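Local atomic coordinates of AlyGC (Glaciecola chathamensis, PDB entry 5GKD), a protein that probably cleaves the polysaccharide alginate by beta-elimination, as a calcium-containing lyase of polysaccharide lyase family 6 from a marine bacterium. Residues A[577-591]-A[609-623]. Residues are numbered along the deposited sequence; the frame is centred on the assembly and turned at random.
Sequences VQDSQFKHITGDLFR and IENSNVSDLQGAIAK
Asp588 reaches across to the loop of 609-623 with one carboxylate oxygen: its OD1 takes the backbone N of Ala620 at 2.9 Å through the anti lone pair, and Lys623 NZ makes a long salt bridge to the same OD1 at 3.6 Å. Arg591 NH1 makes a salt bridge to OD2, which lies in its guanidinium plane. An alanine in place of Asp588 would probably leave Ala620 N without its acceptor and Arg591 and Lys623, like charges, without the carboxylate between them. Where the segments begin, Gln578 NE2 gives Glu610 OE1 a nearly straight bond of 2.8 Å, the carboxylate turned 69° from the amide. His584 ND1 donates a hydrogen bond of 2.6 Å to Asp616 OD2, which sits in the ring plane while the carboxylate stands almost perpendicular to it; CG of Asp616 is anti to the backbone N (chi1 -171°), which carries OD2 to the ring edge. These pairs stack two successive coils of a right-handed parallel beta-helix in the C-terminal half of the chain, resembling the pectate-lyase-like folds. Strands 581-585 and 613-615 run 3° from parallel, joined by backbone bonds such as Ser615 N to Phe582 O. Inward, Ile585 CG2 packs on Leu617 CD1 at 3.6 Å, Phe582 CD1 on Val614 CG2, and Val577 on Ile609. In the turn between strands 606-610 and 613-617, Ser612 OG accepts from Ser580 N at 3.2 Å and donates to Glu610 O, which also receives Asp579 N. Farther out, Asp565 holds Arg591 NE and Asn654 holds Lys623 NZ, while His562 ND1 accepts the backbone N of Asp588.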
loop_
_atom_site.group_PDB
_atom_site.type_symbol
_atom_site.label_atom_id
_atom_site.label_comp_id
_atom_site.label_asym_id
_atom_site.label_seq_id
_atom_site.Cartn_x
_atom_site.Cartn_y
_atom_site.Cartn_z
ATOM N N VAL A 577 -11.414 15.052 17.239
ATOM C CA VAL A 577 -12.865 15.010 17.109
ATOM C C VAL A 577 -13.470 15.679 18.338
ATOM O O VAL A 577 -13.228 15.241 19.472
ATOM C CB VAL A 577 -13.382 13.572 16.967
ATOM C CG1 VAL A 577 -14.884 13.561 16.847
ATOM C CG2 VAL A 577 -12.734 12.885 15.756
ATOM N N GLN A 578 -14.255 16.737 18.115
ATOM C CA GLN A 578 -14.911 17.489 19.186
ATOM C C GLN A 578 -16.391 17.648 18.868
ATOM O O GLN A 578 -16.747 18.000 17.737
ATOM C CB GLN A 578 -14.291 18.881 19.375
ATOM C CG GLN A 578 -12.834 18.909 19.763
ATOM C CD GLN A 578 -12.594 18.405 21.169
ATOM O OE1 GLN A 578 -13.516 18.326 21.980
ATOM N NE2 GLN A 578 -11.351 18.059 21.468
ATOM N N ASP A 579 -17.246 17.386 19.860
ATOM C CA ASP A 579 -18.664 17.765 19.793
ATOM C C ASP A 579 -19.333 17.264 18.515
ATOM O O ASP A 579 -19.969 18.026 17.793
ATOM C CB ASP A 579 -18.818 19.290 19.906
ATOM C CG ASP A 579 -18.050 19.873 21.088
ATOM O OD1 ASP A 579 -18.334 19.471 22.226
ATOM O OD2 ASP A 579 -17.154 20.721 20.885
ATOM N N SER A 580 -19.180 15.972 18.222
ATOM C CA SER A 580 -19.640 15.415 16.955
ATOM C C SER A 580 -20.433 14.135 17.191
ATOM O O SER A 580 -20.265 13.454 18.206
ATOM C CB SER A 580 -18.454 15.151 15.995
ATOM O OG SER A 580 -17.814 16.369 15.633
ATOM N N GLN A 581 -21.319 13.811 16.251
ATOM C CA GLN A 581 -22.188 12.654 16.400
ATOM C C GLN A 581 -21.996 11.686 15.245
ATOM O O GLN A 581 -21.825 12.100 14.099
ATOM C CB GLN A 581 -23.667 13.045 16.463
ATOM C CG GLN A 581 -23.935 14.511 16.757
ATOM C CD GLN A 581 -23.377 14.984 18.072
ATOM O OE1 GLN A 581 -23.408 14.276 19.034
ATOM N NE2 GLN A 581 -22.881 16.189 18.119
ATOM N N PHE A 582 -22.073 10.397 15.550
ATOM C CA PHE A 582 -21.894 9.346 14.564
ATOM C C PHE A 582 -22.961 8.302 14.815
ATOM O O PHE A 582 -23.103 7.845 15.953
ATOM C CB PHE A 582 -20.495 8.718 14.679
ATOM C CG PHE A 582 -19.371 9.718 14.624
ATOM C CD1 PHE A 582 -19.039 10.476 15.730
ATOM C CD2 PHE A 582 -18.645 9.900 13.458
ATOM C CE1 PHE A 582 -18.010 11.402 15.671
ATOM C CE2 PHE A 582 -17.615 10.818 13.395
ATOM C CZ PHE A 582 -17.289 11.562 14.500
ATOM N N LYS A 583 -23.686 7.909 13.792
ATOM C CA LYS A 583 -24.714 6.925 13.967
ATOM C C LYS A 583 -24.930 5.987 12.794
ATOM O O LYS A 583 -25.003 6.414 11.689
ATOM C CB LYS A 583 -26.021 7.618 14.320
ATOM C CG LYS A 583 -27.098 6.693 14.817
ATOM C CD LYS A 583 -28.288 7.445 15.396
ATOM C CE LYS A 583 -28.704 6.873 16.732
ATOM N NZ LYS A 583 -30.174 6.861 16.933
ATOM N N HIS A 584 -25.055 4.708 13.077
ATOM C CA HIS A 584 -25.299 3.663 12.091
ATOM C C HIS A 584 -24.181 3.429 11.098
ATOM O O HIS A 584 -24.310 3.775 9.955
ATOM C CB HIS A 584 -26.613 3.850 11.325
ATOM C CG HIS A 584 -27.803 4.106 12.188
ATOM N ND1 HIS A 584 -28.254 3.217 13.131
ATOM C CD2 HIS A 584 -28.655 5.148 12.226
ATOM C CE1 HIS A 584 -29.323 3.706 13.719
ATOM N NE2 HIS A 584 -29.587 4.875 13.187
ATOM N N ILE A 585 -23.102 2.831 11.573
ATOM C CA ILE A 585 -21.923 2.557 10.812
ATOM C C ILE A 585 -21.519 1.112 10.930
ATOM O O ILE A 585 -21.324 0.624 12.002
ATOM C CB ILE A 585 -20.794 3.442 11.335
ATOM C CG1 ILE A 585 -21.162 4.910 11.173
ATOM C CG2 ILE A 585 -19.488 3.097 10.680
ATOM C CD1 ILE A 585 -20.365 5.842 12.028
ATOM N N THR A 586 -21.380 0.442 9.808
ATOM C CA THR A 586 -21.057 -0.976 9.841
ATOM C C THR A 586 -19.564 -1.263 9.968
ATOM O O THR A 586 -19.198 -2.348 10.430
ATOM C CB THR A 586 -21.587 -1.680 8.587
ATOM O OG1 THR A 586 -21.008 -1.075 7.425
ATOM C CG2 THR A 586 -23.104 -1.586 8.511
ATOM N N GLY A 587 -18.700 -0.343 9.566
ATOM C CA GLY A 587 -17.269 -0.528 9.672
ATOM C C GLY A 587 -16.721 -0.042 10.999
ATOM O O GLY A 587 -17.428 0.029 12.008
ATOM N N ASP A 588 -15.437 0.283 11.001
ATOM C CA ASP A 588 -14.823 0.961 12.135
ATOM C C ASP A 588 -14.953 2.467 11.972
ATOM O O ASP A 588 -15.209 2.977 10.878
ATOM C CB ASP A 588 -13.347 0.604 12.267
ATOM C CG ASP A 588 -13.113 -0.889 12.341
ATOM O OD1 ASP A 588 -13.653 -1.557 13.249
ATOM O OD2 ASP A 588 -12.389 -1.402 11.476
ATOM N N LEU A 589 -14.762 3.176 13.084
ATOM C CA LEU A 589 -14.683 4.630 13.054
ATOM C C LEU A 589 -13.319 5.092 12.552
ATOM O O LEU A 589 -13.223 5.748 11.510
ATOM C CB LEU A 589 -14.963 5.194 14.447
ATOM C CG LEU A 589 -16.082 6.186 14.743
ATOM C CD1 LEU A 589 -15.538 7.357 15.554
ATOM C CD2 LEU A 589 -16.808 6.664 13.511
ATOM N N PHE A 590 -12.252 4.762 13.279
ATOM C CA PHE A 590 -10.894 5.150 12.906
ATOM C C PHE A 590 -10.024 3.904 12.799
ATOM O O PHE A 590 -9.847 3.171 13.780
ATOM C CB PHE A 590 -10.300 6.149 13.909
ATOM C CG PHE A 590 -10.946 7.506 13.851
ATOM C CD1 PHE A 590 -10.528 8.440 12.933
ATOM C CD2 PHE A 590 -11.996 7.830 14.690
ATOM C CE1 PHE A 590 -11.122 9.675 12.861
ATOM C CE2 PHE A 590 -12.586 9.062 14.632
ATOM C CZ PHE A 590 -12.146 9.990 13.713
ATOM N N ARG A 591 -9.493 3.663 11.609
ATOM C CA ARG A 591 -8.631 2.520 11.340
ATOM C C ARG A 591 -7.195 3.028 11.291
ATOM O O ARG A 591 -6.744 3.543 10.263
ATOM C CB ARG A 591 -9.059 1.830 10.048
ATOM C CG ARG A 591 -10.363 1.068 10.206
ATOM C CD ARG A 591 -11.088 0.874 8.888
ATOM N NE ARG A 591 -10.356 0.014 7.969
ATOM C CZ ARG A 591 -10.272 -1.303 8.087
ATOM N NH1 ARG A 591 -10.858 -1.916 9.101
ATOM N NH2 ARG A 591 -9.584 -2.009 7.198
ATOM N N ILE A 609 -10.715 12.406 21.030
ATOM C CA ILE A 609 -12.169 12.396 20.824
ATOM C C ILE A 609 -12.815 12.861 22.120
ATOM O O ILE A 609 -12.738 12.162 23.134
ATOM C CB ILE A 609 -12.709 11.010 20.434
ATOM C CG1 ILE A 609 -12.125 10.532 19.114
ATOM C CG2 ILE A 609 -14.213 11.037 20.310
ATOM C CD1 ILE A 609 -12.619 9.153 18.724
ATOM N N GLU A 610 -13.470 14.021 22.093
ATOM C CA GLU A 610 -14.121 14.549 23.286
ATOM C C GLU A 610 -15.529 15.049 22.974
ATOM O O GLU A 610 -15.807 15.521 21.872
ATOM C CB GLU A 610 -13.305 15.691 23.913
ATOM C CG GLU A 610 -11.961 15.272 24.457
ATOM C CD GLU A 610 -11.153 16.453 24.962
ATOM O OE1 GLU A 610 -10.900 17.385 24.170
ATOM O OE2 GLU A 610 -10.783 16.457 26.156
ATOM N N ASN A 611 -16.412 14.946 23.974
ATOM C CA ASN A 611 -17.747 15.551 23.939
ATOM C C ASN A 611 -18.545 15.091 22.729
ATOM O O ASN A 611 -19.300 15.856 22.132
ATOM C CB ASN A 611 -17.665 17.077 23.966
ATOM C CG ASN A 611 -16.980 17.606 25.215
ATOM O OD1 ASN A 611 -17.220 17.121 26.330
ATOM N ND2 ASN A 611 -16.114 18.601 25.035
ATOM N N SER A 612 -18.371 13.839 22.355
ATOM C CA SER A 612 -18.947 13.341 21.124
ATOM C C SER A 612 -19.857 12.169 21.433
ATOM O O SER A 612 -19.900 11.666 22.554
ATOM C CB SER A 612 -17.843 12.949 20.135
ATOM O OG SER A 612 -17.130 14.107 19.746
ATOM N N ASN A 613 -20.587 11.736 20.416
ATOM C CA ASN A 613 -21.604 10.717 20.590
ATOM C C ASN A 613 -21.545 9.744 19.424
ATOM O O ASN A 613 -21.579 10.154 18.263
ATOM C CB ASN A 613 -22.989 11.371 20.703
ATOM C CG ASN A 613 -24.020 10.436 21.234
ATOM O OD1 ASN A 613 -24.379 9.468 20.576
ATOM N ND2 ASN A 613 -24.502 10.702 22.441
ATOM N N VAL A 614 -21.450 8.460 19.741
ATOM C CA VAL A 614 -21.322 7.391 18.764
ATOM C C VAL A 614 -22.347 6.322 19.103
ATOM O O VAL A 614 -22.358 5.814 20.230
ATOM C CB VAL A 614 -19.910 6.779 18.768
ATOM C CG1 VAL A 614 -19.839 5.603 17.799
ATOM C CG2 VAL A 614 -18.852 7.831 18.454
ATOM N N SER A 615 -23.178 5.949 18.128
ATOM C CA SER A 615 -24.250 4.994 18.377
ATOM C C SER A 615 -24.441 4.057 17.193
ATOM O O SER A 615 -24.498 4.502 16.043
ATOM C CB SER A 615 -25.559 5.732 18.673
ATOM O OG SER A 615 -26.553 4.821 19.089
ATOM N N ASP A 616 -24.555 2.761 17.485
ATOM C CA ASP A 616 -24.794 1.718 16.485
ATOM C C ASP A 616 -23.635 1.637 15.483
ATOM O O ASP A 616 -23.801 1.774 14.266
ATOM C CB ASP A 616 -26.143 1.935 15.780
ATOM C CG ASP A 616 -26.533 0.770 14.893
ATOM O OD1 ASP A 616 -26.047 -0.362 15.140
ATOM O OD2 ASP A 616 -27.323 0.981 13.940
ATOM N N LEU A 617 -22.444 1.411 16.032
ATOM C CA LEU A 617 -21.209 1.244 15.271
ATOM C C LEU A 617 -20.796 -0.212 15.406
ATOM O O LEU A 617 -20.473 -0.665 16.506
ATOM C CB LEU A 617 -20.118 2.180 15.800
ATOM C CG LEU A 617 -18.638 1.962 15.444
ATOM C CD1 LEU A 617 -18.383 2.336 14.007
ATOM C CD2 LEU A 617 -17.717 2.774 16.363
ATOM N N GLN A 618 -20.791 -0.950 14.297
ATOM C CA GLN A 618 -20.460 -2.368 14.414
ATOM C C GLN A 618 -18.987 -2.580 14.760
ATOM O O GLN A 618 -18.650 -3.540 15.464
ATOM C CB GLN A 618 -20.819 -3.111 13.130
ATOM C CG GLN A 618 -22.281 -3.022 12.726
ATOM C CD GLN A 618 -23.192 -3.345 13.869
ATOM O OE1 GLN A 618 -23.233 -4.483 14.337
ATOM N NE2 GLN A 618 -23.924 -2.340 14.351
ATOM N N GLY A 619 -18.107 -1.709 14.288
ATOM C CA GLY A 619 -16.680 -1.861 14.485
ATOM C C GLY A 619 -16.197 -1.103 15.698
ATOM O O GLY A 619 -16.972 -0.712 16.572
ATOM N N ALA A 620 -14.894 -0.879 15.745
ATOM C CA ALA A 620 -14.318 -0.174 16.877
ATOM C C ALA A 620 -14.337 1.331 16.649
ATOM O O ALA A 620 -14.235 1.813 15.520
ATOM C CB ALA A 620 -12.890 -0.635 17.145
ATOM N N ILE A 621 -14.493 2.065 17.751
ATOM C CA ILE A 621 -14.184 3.494 17.782
ATOM C C ILE A 621 -12.801 3.755 17.192
ATOM O O ILE A 621 -12.609 4.665 16.379
ATOM C CB ILE A 621 -14.263 4.009 19.230
ATOM C CG1 ILE A 621 -15.656 3.763 19.815
ATOM C CG2 ILE A 621 -13.827 5.465 19.311
ATOM C CD1 ILE A 621 -15.679 3.829 21.343
ATOM N N ALA A 622 -11.810 2.981 17.620
ATOM C CA ALA A 622 -10.456 3.175 17.132
ATOM C C ALA A 622 -9.682 1.881 17.307
ATOM O O ALA A 622 -9.812 1.206 18.330
ATOM C CB ALA A 622 -9.744 4.316 17.869
ATOM N N LYS A 623 -8.898 1.538 16.297
ATOM C CA LYS A 623 -7.907 0.478 16.380
ATOM C C LYS A 623 -6.581 1.151 16.088
ATOM O O LYS A 623 -6.363 1.628 14.969
ATOM C CB LYS A 623 -8.185 -0.639 15.369
ATOM C CG LYS A 623 -9.637 -1.071 15.274
ATOM C CD LYS A 623 -9.776 -2.320 14.434
ATOM C CE LYS A 623 -11.124 -2.988 14.704
ATOM N NZ LYS A 623 -11.326 -4.234 13.942
#